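Local coordinates for TipC2 (Streptococcus intermedius B196, PDB 6DHX), which is a type VII secretion immunity protein that probably protects its producer by recognising and neutralising an exported antibacterial toxin, at residues N16-E28 with W170-G184. Sequence-based numbering, arbitrary orientation.
Sequences NQPKNIFDEIYQE and WCSIYKSKYSPKDYG
The W170 indole is a knob set in a hollow of helix 21-32 formed by I21, E24, I25 and E28, a knob-into-hole fit. CG1 of I25 presses on the centre of one indole face, 3.4 Å from CD2, while Y174 CB lies on the opposite face and E28 CB meets the rim at CH2. NE1 points in the ring plane to E24 OE1 at 2.8 Å. That oxygen takes a second hydrogen bond, from S176 OG at 2.6 Å on its syn lone pair, and OE2 receives the backbone N of K177 at 2.9 Å, nearly straight (167°). An extended chain, CG anti to the backbone N (chi1 -170°), carries the E24 carboxylate here, and the three hydrogen bonds fix its rotation. The contact fastens the N-terminal helix to the end of helix 151-173 and the loop returning to strand 187-190; N20, whose OD1 accepts from D23 N, is the N-cap. The Y178 ring lies with one face over N20 CA, a CH-pi contact at the helix start, its OH hydrogen-bonded to P18 O from above the carbonyl plane. I21 wedges between Y178 CB and the Y183 ring, and its N hydrogen-bonds to Y183 O at 2.8 Å. The F22 edge meets the Y183 face in a T-shaped pair, planes at 81°, while Y183 OH continues to N163 on helix 151-173.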
loop_
_atom_site.group_PDB
_atom_site.type_symbol
_atom_site.label_atom_id
_atom_site.label_comp_id
_atom_site.label_asym_id
_atom_site.label_seq_id
_atom_site.Cartn_x
_atom_site.Cartn_y
_atom_site.Cartn_z
ATOM N N ASN A 16 -11.964 -21.249 2.717
ATOM C CA ASN A 16 -11.662 -19.829 2.738
ATOM C C ASN A 16 -10.493 -19.524 1.819
ATOM O O ASN A 16 -9.556 -18.817 2.166
ATOM C CB ASN A 16 -11.435 -19.366 4.186
ATOM C CG ASN A 16 -12.766 -19.287 4.984
ATOM O OD1 ASN A 16 -13.699 -18.577 4.611
ATOM N ND2 ASN A 16 -12.854 -20.044 6.037
ATOM N N GLN A 17 -10.582 -20.023 0.596
ATOM C CA GLN A 17 -9.636 -19.628 -0.437
ATOM C C GLN A 17 -9.728 -18.121 -0.702
ATOM O O GLN A 17 -10.813 -17.537 -0.594
ATOM C CB GLN A 17 -9.961 -20.381 -1.730
ATOM C CG GLN A 17 -9.560 -21.853 -1.662
ATOM C CD GLN A 17 -10.061 -22.618 -2.874
ATOM O OE1 GLN A 17 -11.260 -22.603 -3.184
ATOM N NE2 GLN A 17 -9.142 -23.275 -3.580
ATOM N N PRO A 18 -8.628 -17.499 -1.135
ATOM C CA PRO A 18 -8.669 -16.087 -1.532
ATOM C C PRO A 18 -9.698 -15.831 -2.621
ATOM O O PRO A 18 -9.876 -16.631 -3.538
ATOM C CB PRO A 18 -7.254 -15.820 -2.060
ATOM C CG PRO A 18 -6.407 -16.918 -1.363
ATOM C CD PRO A 18 -7.285 -18.090 -1.293
ATOM N N LYS A 19 -10.387 -14.694 -2.494
ATOM C CA LYS A 19 -11.390 -14.287 -3.486
ATOM C C LYS A 19 -10.863 -13.196 -4.418
ATOM O O LYS A 19 -11.503 -12.902 -5.456
ATOM C CB LYS A 19 -12.689 -13.809 -2.787
ATOM C CG LYS A 19 -13.512 -14.924 -2.100
ATOM C CD LYS A 19 -14.977 -14.504 -1.907
ATOM C CE LYS A 19 -15.783 -15.504 -1.069
ATOM N NZ LYS A 19 -17.297 -15.258 -1.201
ATOM N N ASN A 20 -9.711 -12.635 -4.102
ATOM C CA ASN A 20 -9.069 -11.603 -4.899
ATOM C C ASN A 20 -7.580 -11.572 -4.555
ATOM O O ASN A 20 -7.108 -12.245 -3.626
ATOM C CB ASN A 20 -9.721 -10.229 -4.628
ATOM C CG ASN A 20 -9.649 -9.873 -3.173
ATOM O OD1 ASN A 20 -8.550 -9.704 -2.646
ATOM N ND2 ASN A 20 -10.815 -9.796 -2.504
ATOM N N ILE A 21 -6.842 -10.726 -5.286
ATOM C CA ILE A 21 -5.395 -10.723 -5.160
ATOM C C ILE A 21 -4.953 -10.219 -3.800
ATOM O O ILE A 21 -3.886 -10.624 -3.309
ATOM C CB ILE A 21 -4.757 -9.888 -6.298
ATOM C CG1 ILE A 21 -3.254 -10.116 -6.335
ATOM C CG2 ILE A 21 -5.124 -8.361 -6.143
ATOM C CD1 ILE A 21 -2.613 -9.668 -7.684
ATOM N N PHE A 22 -5.745 -9.361 -3.151
ATOM C CA PHE A 22 -5.365 -8.853 -1.836
ATOM C C PHE A 22 -5.548 -9.932 -0.771
ATOM O O PHE A 22 -4.716 -10.047 0.130
ATOM C CB PHE A 22 -6.184 -7.590 -1.487
ATOM C CG PHE A 22 -6.054 -6.537 -2.577
ATOM C CD1 PHE A 22 -4.841 -5.847 -2.729
ATOM C CD2 PHE A 22 -7.050 -6.363 -3.504
ATOM C CE1 PHE A 22 -4.646 -4.956 -3.794
ATOM C CE2 PHE A 22 -6.869 -5.461 -4.595
ATOM C CZ PHE A 22 -5.660 -4.764 -4.721
ATOM N N ASP A 23 -6.633 -10.710 -0.850
ATOM C CA ASP A 23 -6.749 -11.898 0.011
ATOM C C ASP A 23 -5.539 -12.808 -0.172
ATOM O O ASP A 23 -5.064 -13.439 0.775
ATOM C CB ASP A 23 -7.980 -12.746 -0.335
ATOM C CG ASP A 23 -9.297 -12.156 0.127
ATOM O OD1 ASP A 23 -9.370 -11.342 1.073
ATOM O OD2 ASP A 23 -10.332 -12.571 -0.476
ATOM N N GLU A 24 -5.110 -12.996 -1.413
ATOM C CA GLU A 24 -4.014 -13.915 -1.665
ATOM C C GLU A 24 -2.738 -13.434 -0.970
ATOM O O GLU A 24 -2.055 -14.200 -0.270
ATOM C CB GLU A 24 -3.865 -14.025 -3.188
ATOM C CG GLU A 24 -2.987 -15.066 -3.698
ATOM C CD GLU A 24 -2.965 -15.001 -5.226
ATOM O OE1 GLU A 24 -2.243 -14.113 -5.730
ATOM O OE2 GLU A 24 -3.682 -15.808 -5.871
ATOM N N ILE A 25 -2.422 -12.151 -1.116
ATOM C CA ILE A 25 -1.271 -11.569 -0.423
ATOM C C ILE A 25 -1.428 -11.673 1.096
ATOM O O ILE A 25 -0.479 -12.060 1.800
ATOM C CB ILE A 25 -1.060 -10.101 -0.840
ATOM C CG1 ILE A 25 -0.714 -10.001 -2.342
ATOM C CG2 ILE A 25 0.073 -9.472 0.012
ATOM C CD1 ILE A 25 -0.885 -8.512 -2.936
ATOM N N TYR A 26 -2.606 -11.315 1.610
ATOM C CA TYR A 26 -2.836 -11.351 3.055
ATOM C C TYR A 26 -2.656 -12.778 3.580
ATOM O O TYR A 26 -1.934 -13.014 4.565
ATOM C CB TYR A 26 -4.253 -10.826 3.360
ATOM C CG TYR A 26 -4.604 -10.838 4.829
ATOM C CD1 TYR A 26 -5.055 -12.015 5.445
ATOM C CD2 TYR A 26 -4.509 -9.661 5.611
ATOM C CE1 TYR A 26 -5.361 -12.018 6.805
ATOM C CE2 TYR A 26 -4.815 -9.672 6.976
ATOM C CZ TYR A 26 -5.243 -10.842 7.549
ATOM O OH TYR A 26 -5.577 -10.908 8.866
ATOM N N GLN A 27 -3.318 -13.742 2.928
ATOM C CA GLN A 27 -3.318 -15.112 3.460
ATOM C C GLN A 27 -1.959 -15.762 3.318
ATOM O O GLN A 27 -1.538 -16.526 4.192
ATOM C CB GLN A 27 -4.397 -15.941 2.745
ATOM C CG GLN A 27 -5.798 -15.413 3.146
ATOM C CD GLN A 27 -6.960 -16.120 2.469
ATOM O OE1 GLN A 27 -7.949 -15.465 2.124
ATOM N NE2 GLN A 27 -6.874 -17.460 2.282
ATOM N N GLU A 28 -1.280 -15.543 2.188
ATOM C CA GLU A 28 0.021 -16.201 2.076
ATOM C C GLU A 28 1.021 -15.552 3.021
ATOM O O GLU A 28 1.899 -16.253 3.549
ATOM C CB GLU A 28 0.506 -16.141 0.639
ATOM C CG GLU A 28 1.861 -16.823 0.368
ATOM C CD GLU A 28 1.877 -18.341 0.503
ATOM O OE1 GLU A 28 0.821 -18.984 0.658
ATOM O OE2 GLU A 28 2.997 -18.880 0.390
ATOM N N TRP A 170 4.359 -9.172 -6.704
ATOM C CA TRP A 170 3.687 -10.302 -6.060
ATOM C C TRP A 170 3.570 -11.475 -7.010
ATOM O O TRP A 170 3.876 -12.627 -6.653
ATOM C CB TRP A 170 2.271 -9.882 -5.614
ATOM C CG TRP A 170 1.524 -11.058 -5.037
ATOM C CD1 TRP A 170 0.441 -11.722 -5.584
ATOM C CD2 TRP A 170 1.840 -11.735 -3.808
ATOM N NE1 TRP A 170 0.072 -12.771 -4.753
ATOM C CE2 TRP A 170 0.904 -12.799 -3.662
ATOM C CE3 TRP A 170 2.813 -11.531 -2.816
ATOM C CZ2 TRP A 170 0.900 -13.656 -2.546
ATOM C CZ3 TRP A 170 2.817 -12.404 -1.675
ATOM C CH2 TRP A 170 1.870 -13.439 -1.564
ATOM N N CYS A 171 3.128 -11.195 -8.252
ATOM C CA CYS A 171 2.970 -12.283 -9.223
ATOM C C CYS A 171 4.309 -12.871 -9.673
ATOM O O CYS A 171 4.322 -13.990 -10.204
ATOM C CB CYS A 171 2.142 -11.819 -10.456
ATOM S SG CYS A 171 0.413 -11.350 -9.898
ATOM N N SER A 172 5.430 -12.215 -9.377
ATOM C CA SER A 172 6.738 -12.796 -9.676
ATOM C C SER A 172 7.236 -13.747 -8.594
ATOM O O SER A 172 8.156 -14.526 -8.867
ATOM C CB SER A 172 7.789 -11.687 -9.858
ATOM O OG SER A 172 8.261 -11.201 -8.615
ATOM N N ILE A 173 6.698 -13.677 -7.370
ATOM C CA ILE A 173 7.136 -14.594 -6.312
ATOM C C ILE A 173 6.062 -15.590 -5.897
ATOM O O ILE A 173 6.383 -16.566 -5.205
ATOM C CB ILE A 173 7.615 -13.824 -5.068
ATOM C CG1 ILE A 173 6.427 -13.071 -4.457
ATOM C CG2 ILE A 173 8.706 -12.860 -5.443
ATOM C CD1 ILE A 173 6.823 -12.351 -3.180
ATOM N N TYR A 174 4.818 -15.400 -6.312
ATOM C CA TYR A 174 3.699 -16.275 -5.988
ATOM C C TYR A 174 2.919 -16.590 -7.262
ATOM O O TYR A 174 2.653 -15.688 -8.052
ATOM C CB TYR A 174 2.773 -15.573 -4.972
ATOM C CG TYR A 174 1.678 -16.482 -4.489
ATOM C CD1 TYR A 174 1.960 -17.461 -3.533
ATOM C CD2 TYR A 174 0.379 -16.379 -4.988
ATOM C CE1 TYR A 174 0.996 -18.306 -3.080
ATOM C CE2 TYR A 174 -0.622 -17.250 -4.543
ATOM C CZ TYR A 174 -0.289 -18.205 -3.571
ATOM O OH TYR A 174 -1.212 -19.103 -3.078
ATOM N N LYS A 175 2.542 -17.857 -7.466
ATOM C CA LYS A 175 1.770 -18.206 -8.672
ATOM C C LYS A 175 0.314 -17.779 -8.454
ATOM O O LYS A 175 -0.556 -18.545 -8.043
ATOM C CB LYS A 175 1.912 -19.688 -9.000
ATOM C CG LYS A 175 1.574 -19.973 -10.466
ATOM C CD LYS A 175 1.451 -21.466 -10.713
ATOM C CE LYS A 175 1.074 -21.778 -12.138
ATOM N NZ LYS A 175 1.034 -23.267 -12.295
ATOM N N SER A 176 0.050 -16.509 -8.726
ATOM C CA SER A 176 -1.244 -15.919 -8.391
ATOM C C SER A 176 -2.364 -16.494 -9.251
ATOM O O SER A 176 -2.174 -16.827 -10.427
ATOM C CB SER A 176 -1.194 -14.392 -8.582
ATOM O OG SER A 176 -2.447 -13.779 -8.251
ATOM N N LYS A 177 -3.551 -16.596 -8.666
ATOM C CA LYS A 177 -4.761 -16.885 -9.436
ATOM C C LYS A 177 -5.412 -15.603 -9.966
ATOM O O LYS A 177 -6.432 -15.673 -10.685
ATOM C CB LYS A 177 -5.737 -17.666 -8.569
ATOM C CG LYS A 177 -5.146 -19.000 -8.134
ATOM C CD LYS A 177 -6.185 -19.915 -7.519
ATOM C CE LYS A 177 -5.700 -21.374 -7.547
ATOM N NZ LYS A 177 -6.608 -22.258 -6.762
ATOM N N TYR A 178 -4.802 -14.465 -9.683
ATOM C CA TYR A 178 -5.315 -13.158 -10.098
ATOM C C TYR A 178 -4.184 -12.464 -10.853
ATOM O O TYR A 178 -3.172 -13.078 -11.210
ATOM C CB TYR A 178 -5.799 -12.402 -8.854
ATOM C CG TYR A 178 -6.862 -13.199 -8.119
ATOM C CD1 TYR A 178 -8.152 -13.282 -8.621
ATOM C CD2 TYR A 178 -6.563 -13.894 -6.935
ATOM C CE1 TYR A 178 -9.126 -14.039 -7.995
ATOM C CE2 TYR A 178 -7.549 -14.649 -6.307
ATOM C CZ TYR A 178 -8.816 -14.702 -6.815
ATOM O OH TYR A 178 -9.814 -15.451 -6.199
ATOM N N SER A 179 -4.306 -11.158 -11.054
ATOM C CA SER A 179 -3.276 -10.426 -11.775
ATOM C C SER A 179 -3.480 -8.938 -11.531
ATOM O O SER A 179 -4.529 -8.519 -11.033
ATOM C CB SER A 179 -3.328 -10.736 -13.279
ATOM O OG SER A 179 -4.328 -9.962 -13.915
ATOM N N PRO A 180 -2.507 -8.109 -11.901
ATOM C CA PRO A 180 -2.688 -6.650 -11.758
ATOM C C PRO A 180 -3.806 -6.084 -12.589
ATOM O O PRO A 180 -4.226 -4.950 -12.333
ATOM C CB PRO A 180 -1.342 -6.078 -12.223
ATOM C CG PRO A 180 -0.334 -7.215 -11.892
ATOM C CD PRO A 180 -1.134 -8.451 -12.306
ATOM N N LYS A 181 -4.258 -6.779 -13.629
ATOM C CA LYS A 181 -5.382 -6.261 -14.401
ATOM C C LYS A 181 -6.685 -6.994 -14.093
ATOM O O LYS A 181 -7.728 -6.622 -14.625
ATOM C CB LYS A 181 -5.077 -6.290 -15.898
ATOM C CG LYS A 181 -4.913 -7.666 -16.473
ATOM C CD LYS A 181 -5.128 -7.630 -17.997
ATOM C CE LYS A 181 -4.308 -8.705 -18.694
ATOM N NZ LYS A 181 -4.448 -8.625 -20.173
ATOM N N ASP A 182 -6.670 -7.990 -13.203
ATOM C CA ASP A 182 -7.921 -8.644 -12.815
ATOM C C ASP A 182 -7.781 -9.013 -11.347
ATOM O O ASP A 182 -7.229 -10.071 -11.012
ATOM C CB ASP A 182 -8.263 -9.877 -13.625
ATOM C CG ASP A 182 -9.479 -10.609 -13.043
ATOM O OD1 ASP A 182 -10.373 -9.937 -12.422
ATOM O OD2 ASP A 182 -9.501 -11.858 -13.151
ATOM N N TYR A 183 -8.289 -8.138 -10.486
ATOM C CA TYR A 183 -8.059 -8.347 -9.058
ATOM C C TYR A 183 -8.885 -9.493 -8.491
ATOM O O TYR A 183 -8.559 -9.980 -7.407
ATOM C CB TYR A 183 -8.455 -7.096 -8.266
ATOM C CG TYR A 183 -7.586 -5.878 -8.410
ATOM C CD1 TYR A 183 -6.335 -5.937 -9.028
ATOM C CD2 TYR A 183 -8.009 -4.666 -7.883
ATOM C CE1 TYR A 183 -5.536 -4.807 -9.126
ATOM C CE2 TYR A 183 -7.235 -3.527 -7.972
ATOM C CZ TYR A 183 -6.014 -3.590 -8.590
ATOM O OH TYR A 183 -5.277 -2.435 -8.658
ATOM N N GLY A 184 -9.992 -9.860 -9.139
ATOM C CA GLY A 184 -10.930 -10.798 -8.549
ATOM C C GLY A 184 -12.114 -10.094 -7.915
ATOM O O GLY A 184 -12.482 -8.993 -8.332
#